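Local coordinates for polysaccharide biosynthesis protein CapD (Bacillus thuringiensis HD-771, PDB 6BWC) that binds NADP and UDP-N-acetylglucosamine, and probably acts as a short-chain dehydrogenase-type nucleotide-sugar enzyme in the biosynthesis of CMP-pseudaminic acid for flagellin glycosylation, at residues K21-L24 and S25-Q29; E325-R328 and N329-N333. The protein carries 2 engineered substitutions. All coordinates share one frame; numbering follows the deposited sequence.

Overall arrangement
Contacts 1 and 2 illustrate how one device, the pairing of side chains a turn apart on a helix, is adapted to its place in the fold. Contact 1 lies on helix 18-29 of the Rossmann domain, against the large sheet and about 15 Å from the chain centre; contact 2 lies on helix 324-333, near the C-terminus and about 21 Å out. The two share no element, and their nearest atoms are about 13 Å apart. Each has a buried aliphatic pair on its inner side. They differ in their polar chemistry: at residues 21-29 serine and asparagine gather on a backbone carbonyl, whereas residues 325-333 carry an arginine-centred cluster of ion pairs beside a more exposed surface.

Contact 1: residues K21-L24 and S25-Q29; sequences KSIL and SNVLQ
Leu24 and Leu28 stand side by side one turn apart on helix 18-29, and their branches meet at 3.7 Å from Leu24 CD1 to Leu28 CD1. Ile23 and Val27 repeat the pattern beside them, with Ile23 CG2 reaching Val27 CG2 at 4.0 Å. This is the tightly packed side of the helix. Leu24, Val27 and Leu28 rest on Val35 of strand 34-39, Leu24 also touches Leu48 of helix 42-51, and Ile23 leans on Val85.

The other side is looser, partly open to solvent and polar. Here the carbonyl of Ser22 is gripped by three donors. Asn26 N supplies the usual helical bond to Ser22 O at 3.1 Å. Ser25 OG, held between its backbone N and carbonyl carbon (chi1 49°), folds back to Ser22 O, also at 3.1 Å. Asn26 ND2 adds a third, bent bond (133° at the hydrogen) to Ser22 O at 2.9 Å: ND2 sits above the carbonyl plane, and Ser22 O lies off the amide plane of Asn26. Helix 207-220 partly covers this face: Thr211 and Ile215 touch Asn26, and Ser22 OG makes a weak hydrogen bond to Thr211 OG1.

Near the start of the helix, the side chain of Lys21 lies about 7 Å from a bound NADP. A glycine-rich turn of probable GxGxxG type leads into this helix, which links strands 9-13 and 34-39 in the beta-alpha-beta unit of a Rossmann fold.

Contact 2: residues E325-R328 and N329-N333; sequences EELR and NLILN
With CG anti to the backbone N in Leu327 (chi1 177°) and CG1 beside the backbone N in Ile331 (chi1 -68°), the two side chains slant across one another, and Leu327 CD1 touches Ile331 CD1 at 3.5 Å. The pair is a worked example of i to i+4 packing on an amphipathic alpha-helix, here helix 324-333. Both residues are buried. Leu327 rests on Ile322 just before the helix, while Ile331 packs on Val242 and Met243 of helix 236-251 and on Leu337.

Beneath the side chains the backbone is regularly bonded. Ile331 N donates to Leu327 O at 2.8 Å, and Leu332 N donates to Arg328 O at 3.0 Å. Leu330, on a neighbouring flank, reaches the loop residues Met173 and Thr206. The exposed Asn329 folds its amide back over the preceding turn, with Asn329 CG 3.3 Å from Glu325 O, the same carbonyl oxygen that accepts the helical bond from Asn329 N.

On the flank facing helix 236-251 the aliphatic contact gives way to charge. Arg328 and Leu332 lie alongside each other, pointing the same way, with Arg328 CG at 4.0 Å from Leu332 CD1. Beyond this apolar stem the arginine chain bends at its third torsion (chi3 -73°). Its guanidinium group is tied by salt bridges to both Glu245 and Glu246 of helix 236-251, through NH2 and NE respectively, and these bridges join helix 324-333 to helix 236-251. The remaining nitrogen turns back to its own helix, where Arg328 NH1 lies 2.7 Å from Glu325 OE1 in a salt bridge whose hydrogen bond is weak.

Contact 1: residues K21-L24 and S25-Q29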
ATOM      1  N   LYS C  21     -16.423  -1.885 -27.340  1.00 21.07           N
ATOM      2  CA  LYS C  21     -17.754  -2.306 -27.782  1.00 23.18           C
ATOM      3  C   LYS C  21     -17.710  -3.016 -29.131  1.00 23.81           C
ATOM      4  O   LYS C  21     -18.285  -4.104 -29.276  1.00 24.94           O
ATOM      5  CB  LYS C  21     -18.733  -1.144 -27.912  1.00 25.49           C
ATOM      6  CG  LYS C  21     -19.386  -0.683 -26.612  1.00 28.24           C
ATOM      7  CD  LYS C  21     -20.782  -0.083 -26.856  1.00 30.46           C
ATOM      8  CE  LYS C  21     -20.798   1.164 -27.744  1.00 31.52           C
ATOM      9  NZ  LYS C  21     -21.966   1.143 -28.677  1.00 31.26           N
ATOM     10  N   SER C  22     -17.048  -2.425 -30.123  1.00 22.73           N
ATOM     11  CA  SER C  22     -16.999  -3.069 -31.445  1.00 22.41           C
ATOM     12  C   SER C  22     -16.419  -4.495 -31.338  1.00 22.73           C
ATOM     13  O   SER C  22     -17.025  -5.434 -31.854  1.00 22.27           O
ATOM     14  CB  SER C  22     -16.234  -2.233 -32.483  1.00 21.83           C
ATOM     15  OG  SER C  22     -16.779  -2.427 -33.779  1.00 20.42           O
ATOM     16  N   ILE C  23     -15.293  -4.658 -30.629  1.00 22.55           N
ATOM     17  CA  ILE C  23     -14.754  -6.010 -30.324  1.00 22.89           C
ATOM     18  C   ILE C  23     -15.806  -6.940 -29.674  1.00 23.34           C
ATOM     19  O   ILE C  23     -15.898  -8.113 -30.038  1.00 23.55           O
ATOM     20  CB  ILE C  23     -13.511  -5.970 -29.395  1.00 22.13           C
ATOM     21  CG1 ILE C  23     -12.320  -5.302 -30.101  1.00 22.26           C
ATOM     22  CG2 ILE C  23     -13.110  -7.387 -28.952  1.00 21.43           C
ATOM     23  CD1 ILE C  23     -11.202  -4.876 -29.163  1.00 22.44           C
ATOM     24  N   LEU C  24     -16.559  -6.410 -28.701  1.00 23.35           N
ATOM     25  CA  LEU C  24     -17.613  -7.150 -27.977  1.00 22.65           C
ATOM     26  C   LEU C  24     -18.602  -7.804 -28.907  1.00 22.65           C
ATOM     27  O   LEU C  24     -18.824  -9.012 -28.820  1.00 22.38           O
ATOM     28  CB  LEU C  24     -18.383  -6.217 -27.022  1.00 22.04           C
ATOM     29  CG  LEU C  24     -19.621  -6.743 -26.307  1.00 21.02           C
ATOM     30  CD1 LEU C  24     -19.329  -8.111 -25.707  1.00 21.45           C
ATOM     31  CD2 LEU C  24     -20.066  -5.765 -25.231  1.00 20.34           C
ATOM     32  N   SER C  25     -19.199  -6.998 -29.779  1.00 22.28           N
ATOM     33  CA  SER C  25     -20.190  -7.505 -30.716  1.00 22.82           C
ATOM     34  C   SER C  25     -19.564  -8.443 -31.767  1.00 23.27           C
ATOM     35  O   SER C  25     -20.207  -9.392 -32.206  1.00 24.79           O
ATOM     36  CB  SER C  25     -20.962  -6.359 -31.369  1.00 22.49           C
ATOM     37  OG  SER C  25     -20.077  -5.376 -31.863  1.00 23.28           O
ATOM     38  N   ASN C  26     -18.309  -8.227 -32.139  1.00 23.24           N
ATOM     39  CA  ASN C  26     -17.684  -9.098 -33.135  1.00 23.83           C
ATOM     40  C   ASN C  26     -17.386 -10.436 -32.509  1.00 23.01           C
ATOM     41  O   ASN C  26     -17.694 -11.458 -33.102  1.00 23.16           O
ATOM     42  CB  ASN C  26     -16.433  -8.469 -33.776  1.00 25.11           C
ATOM     43  CG  ASN C  26     -16.778  -7.425 -34.870  1.00 26.24           C
ATOM     44  OD1 ASN C  26     -16.371  -7.569 -36.021  1.00 27.74           O
ATOM     45  ND2 ASN C  26     -17.519  -6.370 -34.504  1.00 26.39           N
ATOM     46  N   VAL C  27     -16.842 -10.417 -31.293  1.00 22.11           N
ATOM     47  CA  VAL C  27     -16.594 -11.638 -30.518  1.00 21.90           C
ATOM     48  C   VAL C  27     -17.897 -12.362 -30.207  1.00 21.48           C
ATOM     49  O   VAL C  27     -17.915 -13.575 -30.147  1.00 20.21           O
ATOM     50  CB  VAL C  27     -15.755 -11.365 -29.219  1.00 22.24           C
ATOM     51  CG1 VAL C  27     -15.921 -12.454 -28.150  1.00 22.37           C
ATOM     52  CG2 VAL C  27     -14.279 -11.217 -29.551  1.00 21.63           C
ATOM     53  N   LEU C  28     -18.976 -11.617 -30.020  1.00 23.02           N
ATOM     54  CA  LEU C  28     -20.283 -12.218 -29.703  1.00 24.76           C
ATOM     55  C   LEU C  28     -20.874 -13.093 -30.819  1.00 26.22           C
ATOM     56  O   LEU C  28     -21.600 -14.038 -30.524  1.00 25.94           O
ATOM     57  CB  LEU C  28     -21.311 -11.147 -29.253  1.00 24.77           C
ATOM     58  CG  LEU C  28     -21.312 -10.727 -27.765  1.00 24.54           C
ATOM     59  CD1 LEU C  28     -22.255  -9.561 -27.504  1.00 24.15           C
ATOM     60  CD2 LEU C  28     -21.674 -11.878 -26.837  1.00 24.92           C
ATOM     61  N   GLN C  29     -20.568 -12.796 -32.080  1.00 28.48           N
ATOM     62  CA  GLN C  29     -21.078 -13.608 -33.196  1.00 30.19           C
ATOM     63  C   GLN C  29     -20.362 -14.952 -33.386  1.00 28.27           C
ATOM     64  O   GLN C  29     -20.928 -15.844 -34.021  1.00 29.29           O
ATOM     65  CB  GLN C  29     -21.106 -12.806 -34.502  1.00 34.01           C
ATOM     66  CG  GLN C  29     -22.362 -11.953 -34.629  1.00 38.41           C
ATOM     67  CD  GLN C  29     -22.198 -10.795 -35.595  1.00 46.10           C
ATOM     68  OE1 GLN C  29     -21.288 -10.791 -36.441  1.00 51.81           O
ATOM     69  NE2 GLN C  29     -23.079  -9.792 -35.475  1.00 49.09           N
TER

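Contact 2: residues E325-R328 and N329-N333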
ATOM      1  N   GLU C 325     -11.970  14.096 -51.964  1.00 36.12           N
ATOM      2  CA  GLU C 325     -13.190  13.433 -52.379  1.00 37.82           C
ATOM      3  C   GLU C 325     -13.255  12.007 -51.830  1.00 37.76           C
ATOM      4  O   GLU C 325     -14.331  11.563 -51.399  1.00 39.30           O
ATOM      5  CB  GLU C 325     -13.333  13.469 -53.913  1.00 39.69           C
ATOM      6  CG  GLU C 325     -14.771  13.342 -54.420  1.00 40.97           C
ATOM      7  CD  GLU C 325     -15.679  14.513 -54.011  1.00 40.23           C
ATOM      8  OE1 GLU C 325     -15.171  15.653 -53.845  1.00 36.79           O
ATOM      9  OE2 GLU C 325     -16.907  14.284 -53.848  1.00 38.81           O
ATOM     10  N   GLU C 326     -12.119  11.304 -51.828  1.00 36.96           N
ATOM     11  CA  GLU C 326     -12.031   9.980 -51.172  1.00 36.82           C
ATOM     12  C   GLU C 326     -12.304  10.070 -49.677  1.00 33.83           C
ATOM     13  O   GLU C 326     -12.937   9.177 -49.109  1.00 34.51           O
ATOM     14  CB  GLU C 326     -10.665   9.322 -51.381  1.00 37.84           C
ATOM     15  CG  GLU C 326     -10.437   8.784 -52.779  1.00 39.47           C
ATOM     16  CD  GLU C 326      -9.034   8.252 -52.949  1.00 41.50           C
ATOM     17  OE1 GLU C 326      -8.161   9.045 -53.380  1.00 42.77           O
ATOM     18  OE2 GLU C 326      -8.800   7.059 -52.621  1.00 42.71           O
ATOM     19  N   LEU C 327     -11.817  11.135 -49.050  1.00 30.60           N
ATOM     20  CA  LEU C 327     -12.063  11.356 -47.640  1.00 31.09           C
ATOM     21  C   LEU C 327     -13.549  11.478 -47.378  1.00 30.72           C
ATOM     22  O   LEU C 327     -14.087  10.729 -46.579  1.00 30.15           O
ATOM     23  CB  LEU C 327     -11.346  12.619 -47.159  1.00 32.17           C
ATOM     24  CG  LEU C 327     -11.543  13.050 -45.700  1.00 32.19           C
ATOM     25  CD1 LEU C 327     -11.494  11.881 -44.715  1.00 30.93           C
ATOM     26  CD2 LEU C 327     -10.482  14.097 -45.380  1.00 32.35           C
ATOM     27  N   ARG C 328     -14.187  12.420 -48.078  1.00 30.95           N
ATOM     28  CA  ARG C 328     -15.645  12.606 -48.071  1.00 30.83           C
ATOM     29  C   ARG C 328     -16.422  11.310 -48.276  1.00 31.53           C
ATOM     30  O   ARG C 328     -17.395  11.059 -47.559  1.00 32.34           O
ATOM     31  CB  ARG C 328     -16.057  13.606 -49.152  1.00 31.52           C
ATOM     32  CG  ARG C 328     -17.488  13.452 -49.653  1.00 32.19           C
ATOM     33  CD  ARG C 328     -17.762  14.404 -50.791  1.00 32.88           C
ATOM     34  NE  ARG C 328     -17.890  15.794 -50.351  1.00 32.71           N
ATOM     35  CZ  ARG C 328     -17.065  16.797 -50.662  1.00 32.75           C
ATOM     36  NH1 ARG C 328     -16.010  16.643 -51.457  1.00 31.40           N
ATOM     37  NH2 ARG C 328     -17.336  18.004 -50.184  1.00 34.34           N
ATOM     38  N   ASN C 329     -16.030  10.506 -49.263  1.00 31.16           N
ATOM     39  CA  ASN C 329     -16.680   9.204 -49.460  1.00 32.76           C
ATOM     40  C   ASN C 329     -16.632   8.377 -48.199  1.00 32.42           C
ATOM     41  O   ASN C 329     -17.662   7.873 -47.751  1.00 31.17           O
ATOM     42  CB  ASN C 329     -16.035   8.426 -50.595  1.00 33.53           C
ATOM     43  CG  ASN C 329     -16.326   9.039 -51.944  1.00 36.13           C
ATOM     44  OD1 ASN C 329     -17.160   9.954 -52.079  1.00 34.51           O
ATOM     45  ND2 ASN C 329     -15.636   8.540 -52.963  1.00 38.97           N
ATOM     46  N   LEU C 330     -15.419   8.289 -47.637  1.00 32.87           N
ATOM     47  CA  LEU C 330     -15.137   7.619 -46.364  1.00 31.33           C
ATOM     48  C   LEU C 330     -16.052   8.140 -45.228  1.00 32.46           C
ATOM     49  O   LEU C 330     -16.870   7.378 -44.674  1.00 33.86           O
ATOM     50  CB  LEU C 330     -13.650   7.790 -45.974  1.00 29.54           C
ATOM     51  CG  LEU C 330     -12.800   6.553 -45.667  1.00 28.36           C
ATOM     52  CD1 LEU C 330     -11.448   7.033 -45.145  1.00 27.53           C
ATOM     53  CD2 LEU C 330     -13.457   5.548 -44.719  1.00 27.60           C
ATOM     54  N   ILE C 331     -15.930   9.433 -44.911  1.00 31.28           N
ATOM     55  CA  ILE C 331     -16.686  10.042 -43.810  1.00 31.85           C
ATOM     56  C   ILE C 331     -18.190   9.781 -43.960  1.00 34.31           C
ATOM     57  O   ILE C 331     -18.878   9.507 -42.967  1.00 38.19           O
ATOM     58  CB  ILE C 331     -16.427  11.560 -43.682  1.00 30.70           C
ATOM     59  CG1 ILE C 331     -14.985  11.827 -43.221  1.00 29.85           C
ATOM     60  CG2 ILE C 331     -17.421  12.199 -42.707  1.00 30.35           C
ATOM     61  CD1 ILE C 331     -14.507  13.248 -43.472  1.00 29.74           C
ATOM     62  N   LEU C 332     -18.688   9.846 -45.192  1.00 34.06           N
ATOM     63  CA  LEU C 332     -20.075   9.502 -45.467  1.00 32.53           C
ATOM     64  C   LEU C 332     -20.364   8.015 -45.281  1.00 31.86           C
ATOM     65  O   LEU C 332     -21.202   7.659 -44.437  1.00 31.34           O
ATOM     66  CB  LEU C 332     -20.478   9.996 -46.856  1.00 32.58           C
ATOM     67  CG  LEU C 332     -20.495  11.533 -46.902  1.00 32.48           C
ATOM     68  CD1 LEU C 332     -20.916  11.990 -48.284  1.00 33.45           C
ATOM     69  CD2 LEU C 332     -21.403  12.140 -45.838  1.00 32.24           C
ATOM     70  N   ASN C 333     -19.655   7.152 -46.008  1.00 30.94           N
ATOM     71  CA  ASN C 333     -19.863   5.693 -45.890  1.00 31.21           C
ATOM     72  C   ASN C 333     -19.562   5.071 -44.539  1.00 30.63           C
ATOM     73  O   ASN C 333     -20.061   3.987 -44.243  1.00 32.15           O
ATOM     74  CB  ASN C 333     -19.087   4.931 -46.955  1.00 31.85           C
ATOM     75  CG  ASN C 333     -19.620   5.201 -48.331  1.00 33.26           C
ATOM     76  OD1 ASN C 333     -20.832   5.108 -48.546  1.00 34.93           O
ATOM     77  ND2 ASN C 333     -18.735   5.565 -49.274  1.00 33.81           N
TER